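Local coordinates for molybdopterin-guanine dinucleotide biosynthesis protein B (mobB) (Archaeoglobus fulgidus, PDB 2F1R) that probably binds GTP as a P-loop protein of the MobB family, named for the biosynthesis of the molybdopterin-guanine dinucleotide cofactor, at residues L130-D135 against D139-F144. Sequence-based numbering, arbitrary orientation.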
# COMPACT_ATOMS: atom_id res chain seq x y z
N LEU A 130 -21.25 18.80 -7.31
CA LEU A 130 -20.47 19.98 -7.56
C LEU A 130 -20.54 20.31 -9.02
O LEU A 130 -20.50 21.51 -9.41
CB LEU A 130 -19.01 19.73 -7.16
CG LEU A 130 -18.71 19.47 -5.68
CD1 LEU A 130 -17.27 19.39 -5.44
CD2 LEU A 130 -19.37 20.54 -4.80
N ALA A 131 -20.59 19.24 -9.84
CA ALA A 131 -20.71 19.43 -11.29
C ALA A 131 -21.09 18.15 -11.97
O ALA A 131 -20.90 17.05 -11.41
CB ALA A 131 -19.39 19.95 -11.87
N VAL A 132 -21.62 18.27 -13.19
CA VAL A 132 -22.03 17.12 -13.94
C VAL A 132 -21.21 17.13 -15.20
O VAL A 132 -21.07 18.20 -15.83
CB VAL A 132 -23.56 17.11 -14.23
CG1 VAL A 132 -23.93 15.96 -15.21
CG2 VAL A 132 -24.42 17.03 -12.88
N VAL A 133 -20.66 15.97 -15.56
CA VAL A 133 -19.95 15.80 -16.84
C VAL A 133 -20.82 14.96 -17.80
O VAL A 133 -21.14 13.81 -17.53
CB VAL A 133 -18.57 15.21 -16.64
CG1 VAL A 133 -17.88 15.01 -17.98
CG2 VAL A 133 -17.75 16.14 -15.74
N CYS A 134 -21.22 15.57 -18.91
CA CYS A 134 -22.17 14.96 -19.83
C CYS A 134 -22.05 15.67 -21.18
O CYS A 134 -21.97 16.90 -21.26
CB CYS A 134 -23.57 15.11 -19.27
SG CYS A 134 -24.81 14.23 -20.25
N ASP A 135 -21.98 14.91 -22.25
CA ASP A 135 -21.93 15.52 -23.61
C ASP A 135 -23.16 16.34 -24.01
O ASP A 135 -23.08 17.28 -24.80
CB ASP A 135 -21.56 14.47 -24.66
CG ASP A 135 -20.05 14.19 -24.67
OD1 ASP A 135 -19.25 15.11 -24.38
OD2 ASP A 135 -19.66 13.06 -25.00
N ASP A 139 -29.41 20.43 -16.87
CA ASP A 139 -29.94 21.57 -16.09
C ASP A 139 -29.72 21.43 -14.59
O ASP A 139 -29.76 20.33 -14.03
CB ASP A 139 -31.44 21.72 -16.34
CG ASP A 139 -31.77 21.94 -17.82
OD1 ASP A 139 -31.13 22.83 -18.47
OD2 ASP A 139 -32.68 21.24 -18.32
N GLY A 140 -29.53 22.57 -13.94
CA GLY A 140 -29.63 22.64 -12.49
C GLY A 140 -28.31 22.42 -11.80
O GLY A 140 -28.26 22.43 -10.58
N HIS A 141 -27.24 22.28 -12.60
CA HIS A 141 -25.88 22.01 -12.11
C HIS A 141 -24.83 22.63 -13.00
O HIS A 141 -25.03 22.75 -14.22
CB HIS A 141 -25.58 20.50 -12.08
CG HIS A 141 -26.52 19.71 -11.24
ND1 HIS A 141 -26.44 19.68 -9.87
CD2 HIS A 141 -27.58 18.95 -11.58
CE1 HIS A 141 -27.41 18.91 -9.40
NE2 HIS A 141 -28.11 18.46 -10.41
N LYS A 142 -23.68 22.94 -12.40
CA LYS A 142 -22.47 23.26 -13.16
C LYS A 142 -22.19 22.11 -14.15
O LYS A 142 -22.24 20.94 -13.78
CB LYS A 142 -21.31 23.47 -12.20
CG LYS A 142 -20.07 23.99 -12.84
CD LYS A 142 -19.93 25.49 -12.62
CE LYS A 142 -19.03 26.10 -13.73
NZ LYS A 142 -17.62 26.21 -13.32
N TRP A 143 -21.91 22.44 -15.41
CA TRP A 143 -21.91 21.42 -16.45
C TRP A 143 -20.68 21.55 -17.33
O TRP A 143 -20.33 22.63 -17.73
CB TRP A 143 -23.21 21.49 -17.30
CG TRP A 143 -23.10 20.73 -18.61
CD1 TRP A 143 -22.93 19.36 -18.76
CD2 TRP A 143 -23.14 21.27 -19.94
NE1 TRP A 143 -22.83 19.05 -20.10
CE2 TRP A 143 -22.97 20.19 -20.84
CE3 TRP A 143 -23.29 22.57 -20.46
CZ2 TRP A 143 -22.95 20.36 -22.24
CZ3 TRP A 143 -23.26 22.75 -21.84
CH2 TRP A 143 -23.10 21.63 -22.73
N PHE A 144 -20.04 20.42 -17.60
CA PHE A 144 -18.94 20.32 -18.55
C PHE A 144 -19.24 19.14 -19.48
O PHE A 144 -19.94 18.20 -19.11
CB PHE A 144 -17.61 20.02 -17.81
CG PHE A 144 -17.22 21.06 -16.80
CD1 PHE A 144 -16.60 22.26 -17.19
CD2 PHE A 144 -17.52 20.88 -15.47
CE1 PHE A 144 -16.28 23.26 -16.26
CE2 PHE A 144 -17.20 21.85 -14.54
CZ PHE A 144 -16.59 23.05 -14.93
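A131 CB meets the edge of the F144 ring, 3.9 Å from CE2, on the face of the sheet that also carries V133. This is the outer margin of the parallel, helix-flanked sheet of a P-loop NTPase fold: strand 129-133 pairs with the short strand 143-144, outermost within the chain. Helix 149-160 covers this face, with F155 on A131 and I152 on F144. With CG anti to its carbonyl carbon (chi1 -59°), F144 swings its ring back along the neighbouring strand to the alanine. On the other face V132 CG2 lies 3.7 Å from H141 CB and also touches CG and CD2 of the imidazole, the two side chains crossing at a slant; H141 NE2 has a weak hydrogen bond to R125.

Between these faces the backbones are tied in parallel register, V132 beside W143 and V133 beside F144. V132 N donates to K142 O (2.8 Å), F144 N to V132 O (3.0 Å) and C134 N to F144 O (2.9 Å), so F144 bonds through both its N and its O. The opposite edge of strand 129-133 is bonded to strand 111-114, through V113 among others.

At C134 a side chain joins the backbone pairing: its N is bonded to F144 O, its O to an indole. W143 has CG anti to its backbone N (chi1 165°), which carries the indole forward alongside the chain to C134. A leucine here, lacking the indole N-H, would probably leave the C134 carbonyl without this donor and open a gap beside C134 and D135. The indole N-H, W143 NE1, reaches C134 O at a short 2.6 Å, the oxygen near the ring plane and the donor tilted 21° from the carbonyl plane.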